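Local coordinates for protein quinoline 2-oxidoreductase small subunit (PDB 1T3Q) that probably carries electrons through its two [2Fe-2S] clusters between the molybdenum centre and FAD of a quinoline-oxidising molybdenum hydroxylase, at residues L122-R134 with I151-R164. Sequence-based numbering, arbitrary orientation.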
loop_
_atom_site.group_PDB
_atom_site.type_symbol
_atom_site.label_atom_id
_atom_site.label_comp_id
_atom_site.label_asym_id
_atom_site.label_seq_id
_atom_site.Cartn_x
_atom_site.Cartn_y
_atom_site.Cartn_z
ATOM N N LEU A 122 4.746 34.141 17.036
ATOM C CA LEU A 122 3.567 34.354 17.863
ATOM C C LEU A 122 3.838 34.202 19.346
ATOM O O LEU A 122 3.116 34.763 20.172
ATOM C CB LEU A 122 2.454 33.396 17.434
ATOM C CG LEU A 122 1.961 33.642 16.006
ATOM C CD1 LEU A 122 1.089 32.484 15.547
ATOM C CD2 LEU A 122 1.198 34.962 15.956
ATOM N N ALA A 123 4.873 33.440 19.683
ATOM C CA ALA A 123 5.231 33.238 21.079
ATOM C C ALA A 123 5.725 34.549 21.681
ATOM O O ALA A 123 5.404 34.875 22.823
ATOM C CB ALA A 123 6.310 32.170 21.196
ATOM N N GLU A 124 6.508 35.300 20.910
ATOM C CA GLU A 124 7.039 36.573 21.389
ATOM C C GLU A 124 6.067 37.731 21.202
ATOM O O GLU A 124 6.043 38.665 22.001
ATOM C CB GLU A 124 8.346 36.920 20.671
ATOM N N ASN A 125 5.275 37.669 20.138
ATOM C CA ASN A 125 4.317 38.721 19.830
ATOM C C ASN A 125 3.071 38.099 19.203
ATOM O O ASN A 125 3.101 37.646 18.061
ATOM C CB ASN A 125 4.966 39.720 18.870
ATOM C CG ASN A 125 4.057 40.879 18.519
ATOM O OD1 ASN A 125 2.939 40.993 19.027
ATOM N ND2 ASN A 125 4.536 41.751 17.645
ATOM N N PRO A 126 1.954 38.075 19.952
ATOM C CA PRO A 126 0.662 37.519 19.539
ATOM C C PRO A 126 0.048 38.185 18.311
ATOM O O PRO A 126 -0.685 37.549 17.549
ATOM C CB PRO A 126 -0.214 37.722 20.776
ATOM C CG PRO A 126 0.770 37.804 21.900
ATOM C CD PRO A 126 1.864 38.623 21.316
ATOM N N ALA A 127 0.339 39.470 18.137
ATOM C CA ALA A 127 -0.198 40.235 17.018
ATOM C C ALA A 127 0.900 40.996 16.284
ATOM O O ALA A 127 0.964 42.229 16.336
ATOM C CB ALA A 127 -1.263 41.209 17.520
ATOM N N PRO A 128 1.790 40.271 15.593
ATOM C CA PRO A 128 2.865 40.944 14.864
ATOM C C PRO A 128 2.289 41.686 13.666
ATOM O O PRO A 128 1.218 41.339 13.181
ATOM C CB PRO A 128 3.772 39.788 14.452
ATOM C CG PRO A 128 2.792 38.679 14.220
ATOM C CD PRO A 128 1.859 38.810 15.409
ATOM N N SER A 129 2.985 42.717 13.205
ATOM C CA SER A 129 2.531 43.476 12.047
ATOM C C SER A 129 2.836 42.636 10.809
ATOM O O SER A 129 3.647 41.714 10.867
ATOM C CB SER A 129 3.280 44.803 11.957
ATOM O OG SER A 129 4.642 44.593 11.614
ATOM N N ARG A 130 2.192 42.945 9.690
ATOM C CA ARG A 130 2.455 42.189 8.473
ATOM C C ARG A 130 3.939 42.293 8.120
ATOM O O ARG A 130 4.554 41.310 7.711
ATOM C CB ARG A 130 1.593 42.711 7.316
ATOM C CG ARG A 130 0.104 42.444 7.488
ATOM C CD ARG A 130 -0.697 42.930 6.285
ATOM N NE ARG A 130 -0.425 42.136 5.088
ATOM C CZ ARG A 130 -0.999 40.970 4.814
ATOM N NH1 ARG A 130 -1.892 40.456 5.650
ATOM N NH2 ARG A 130 -0.676 40.313 3.706
ATOM N N ASP A 131 4.515 43.483 8.288
ATOM C CA ASP A 131 5.931 43.693 7.985
ATOM C C ASP A 131 6.832 42.845 8.867
ATOM O O ASP A 131 7.830 42.302 8.398
ATOM C CB ASP A 131 6.307 45.168 8.147
ATOM C CG ASP A 131 5.979 45.986 6.916
ATOM O OD1 ASP A 131 6.026 47.231 6.996
ATOM O OD2 ASP A 131 5.689 45.383 5.864
ATOM N N GLU A 132 6.481 42.742 10.144
ATOM C CA GLU A 132 7.260 41.949 11.082
ATOM C C GLU A 132 7.202 40.475 10.682
ATOM O O GLU A 132 8.210 39.766 10.735
ATOM C CB GLU A 132 6.722 42.150 12.508
ATOM C CG GLU A 132 7.008 43.554 13.054
ATOM C CD GLU A 132 6.235 43.905 14.326
ATOM O OE1 GLU A 132 6.545 44.962 14.919
ATOM O OE2 GLU A 132 5.323 43.150 14.729
ATOM N N VAL A 133 6.022 40.019 10.274
ATOM C CA VAL A 133 5.871 38.630 9.865
ATOM C C VAL A 133 6.688 38.362 8.600
ATOM O O VAL A 133 7.420 37.376 8.530
ATOM C CB VAL A 133 4.391 38.266 9.618
ATOM C CG1 VAL A 133 4.282 36.818 9.146
ATOM C CG2 VAL A 133 3.589 38.440 10.911
ATOM N N ARG A 134 6.580 39.239 7.607
ATOM C CA ARG A 134 7.338 39.045 6.374
ATOM C C ARG A 134 8.837 39.000 6.664
ATOM O O ARG A 134 9.574 38.233 6.044
ATOM C CB ARG A 134 7.022 40.154 5.362
ATOM C CG ARG A 134 5.675 39.968 4.648
ATOM C CD ARG A 134 5.382 41.115 3.686
ATOM N NE ARG A 134 4.105 40.966 2.985
ATOM C CZ ARG A 134 3.906 40.172 1.935
ATOM N NH1 ARG A 134 4.902 39.442 1.452
ATOM N NH2 ARG A 134 2.714 40.116 1.360
ATOM N N ILE A 151 0.941 35.314 5.287
ATOM C CA ILE A 151 1.013 36.507 6.131
ATOM C C ILE A 151 -0.394 36.734 6.694
ATOM O O ILE A 151 -0.562 37.051 7.875
ATOM C CB ILE A 151 1.447 37.758 5.326
ATOM C CG1 ILE A 151 2.767 37.489 4.594
ATOM C CG2 ILE A 151 1.612 38.960 6.258
ATOM C CD1 ILE A 151 3.928 37.107 5.493
ATOM N N ASP A 152 -1.400 36.558 5.842
ATOM C CA ASP A 152 -2.794 36.721 6.254
ATOM C C ASP A 152 -3.132 35.755 7.388
ATOM O O ASP A 152 -3.747 36.137 8.382
ATOM C CB ASP A 152 -3.751 36.422 5.094
ATOM C CG ASP A 152 -3.650 37.424 3.959
ATOM O OD1 ASP A 152 -4.213 37.129 2.883
ATOM O OD2 ASP A 152 -3.034 38.496 4.133
ATOM N N ALA A 153 -2.740 34.495 7.220
ATOM C CA ALA A 153 -3.024 33.463 8.207
ATOM C C ALA A 153 -2.403 33.747 9.572
ATOM O O ALA A 153 -3.070 33.609 10.598
ATOM C CB ALA A 153 -2.555 32.096 7.695
ATOM N N ILE A 154 -1.136 34.149 9.578
ATOM C CA ILE A 154 -0.427 34.427 10.825
ATOM C C ILE A 154 -0.944 35.653 11.584
ATOM O O ILE A 154 -0.882 35.693 12.813
ATOM C CB ILE A 154 1.087 34.594 10.560
ATOM C CG1 ILE A 154 1.647 33.289 9.988
ATOM C CG2 ILE A 154 1.817 34.978 11.853
ATOM C CD1 ILE A 154 3.054 33.401 9.440
ATOM N N THR A 155 -1.462 36.637 10.856
ATOM C CA THR A 155 -1.973 37.855 11.480
ATOM C C THR A 155 -3.474 37.819 11.728
ATOM O O THR A 155 -4.061 38.819 12.137
ATOM C CB THR A 155 -1.651 39.104 10.626
ATOM O OG1 THR A 155 -2.144 38.921 9.291
ATOM C CG2 THR A 155 -0.153 39.349 10.584
ATOM N N ASP A 156 -4.089 36.669 11.478
ATOM C CA ASP A 156 -5.526 36.500 11.684
ATOM C C ASP A 156 -5.839 36.758 13.158
ATOM O O ASP A 156 -5.143 36.259 14.042
ATOM C CB ASP A 156 -5.942 35.075 11.309
ATOM C CG ASP A 156 -7.438 34.859 11.406
ATOM O OD1 ASP A 156 -8.131 35.031 10.384
ATOM O OD2 ASP A 156 -7.924 34.522 12.511
ATOM N N PRO A 157 -6.904 37.525 13.443
ATOM C CA PRO A 157 -7.267 37.827 14.834
ATOM C C PRO A 157 -7.545 36.614 15.728
ATOM O O PRO A 157 -7.311 36.671 16.932
ATOM C CB PRO A 157 -8.475 38.756 14.681
ATOM C CG PRO A 157 -9.087 38.316 13.377
ATOM C CD PRO A 157 -7.875 38.114 12.500
ATOM N N ALA A 158 -8.033 35.521 15.149
ATOM C CA ALA A 158 -8.304 34.315 15.927
ATOM C C ALA A 158 -6.983 33.681 16.363
ATOM O O ALA A 158 -6.898 33.054 17.424
ATOM C CB ALA A 158 -9.116 33.323 15.107
ATOM N N VAL A 159 -5.956 33.848 15.532
ATOM C CA VAL A 159 -4.629 33.319 15.835
ATOM C C VAL A 159 -4.005 34.122 16.975
ATOM O O VAL A 159 -3.423 33.556 17.905
ATOM C CB VAL A 159 -3.700 33.392 14.593
ATOM C CG1 VAL A 159 -2.270 33.050 14.982
ATOM C CG2 VAL A 159 -4.193 32.429 13.531
ATOM N N ALA A 160 -4.133 35.442 16.901
ATOM C CA ALA A 160 -3.589 36.313 17.936
ATOM C C ALA A 160 -4.248 35.981 19.274
ATOM O O ALA A 160 -3.581 35.907 20.304
ATOM C CB ALA A 160 -3.832 37.778 17.574
ATOM N N GLU A 161 -5.561 35.775 19.250
ATOM C CA GLU A 161 -6.306 35.443 20.459
ATOM C C GLU A 161 -5.814 34.122 21.050
ATOM O O GLU A 161 -5.580 34.017 22.257
ATOM C CB GLU A 161 -7.803 35.357 20.142
ATOM C CG GLU A 161 -8.666 34.827 21.285
ATOM C CD GLU A 161 -8.669 35.729 22.510
ATOM O OE1 GLU A 161 -9.254 35.326 23.542
ATOM O OE2 GLU A 161 -8.095 36.839 22.448
ATOM N N ALA A 162 -5.658 33.115 20.197
ATOM C CA ALA A 162 -5.188 31.813 20.647
ATOM C C ALA A 162 -3.775 31.939 21.215
ATOM O O ALA A 162 -3.436 31.300 22.213
ATOM C CB ALA A 162 -5.208 30.820 19.488
ATOM N N ALA A 163 -2.958 32.768 20.576
ATOM C CA ALA A 163 -1.586 32.987 21.024
ATOM C C ALA A 163 -1.571 33.555 22.446
ATOM O O ALA A 163 -0.789 33.120 23.294
ATOM C CB ALA A 163 -0.875 33.939 20.073
ATOM N N ARG A 164 -2.435 34.531 22.703
ATOM C CA ARG A 164 -2.509 35.135 24.028
ATOM C C ARG A 164 -2.909 34.104 25.076
ATOM O O ARG A 164 -2.508 34.199 26.237
ATOM C CB ARG A 164 -3.509 36.292 24.037
ATOM C CG ARG A 164 -3.071 37.499 23.232
ATOM C CD ARG A 164 -4.056 38.638 23.421
ATOM N NE ARG A 164 -4.452 39.242 22.155
ATOM C CZ ARG A 164 -3.704 40.092 21.459
ATOM N NH1 ARG A 164 -2.508 40.452 21.901
ATOM N NH2 ARG A 164 -4.159 40.583 20.317
HETATM O O HOH W 1 -1.628 37.274 14.991
HETATM O O HOH W 2 -2.987 41.223 8.259
#
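R130 bends over I151 to reach D152, and the three side chains fasten one end of this contact. The branched I151 offers two surfaces: its CG2 lies over the centre of the R130 guanidinium, 3.6 Å above the plane, while CG1 lies over a face of the R134 guanidinium. With its chain turned at chi3 (68°), R130 brings NH1 within 2.7 Å of D152 OD2, a salt bridge in which the oxygen is approached nearly along its own C-O bond and lies 14° out of the guanidinium plane; a weak second bond comes from NH2. Were R130 an alanine, the D152 carboxylate would probably lose this charged mate and I151 CG2 the flat group that lies over it. Between the helices, V133 wedges its CG1 against both I151 CD1 and I154 CD1 (3.6 Å to the latter), and its CG2 meets T155 CG2. The T155 hydroxyl donates back to I151 O at 2.8 Å and accepts from a water that itself accepts from R130 NH1, so one threonine serves both a methyl contact and a polar one.

At the other end small residues permit close approach. P126 O lies 3.2 Å from A160 CA in a CA-H...O contact, and a water links this carbonyl to I154 O. A163 CB packs on P126 CB, and the R164 side chain crosses the proline ring at about a right angle, while L122 CD1 presses tightly on V159 CG1. The intervening turn is shaped by an Asx turn at N125 and by the capping box of S129 and E132. D721 of the large subunit also pairs with R130 and R134. In the helical [2Fe-2S] domain, the contact joins the end of helix 111-124 and the start of helix 130-136 to helices 148-154 and 157-164, with helix 94-101 packing against the latter pair.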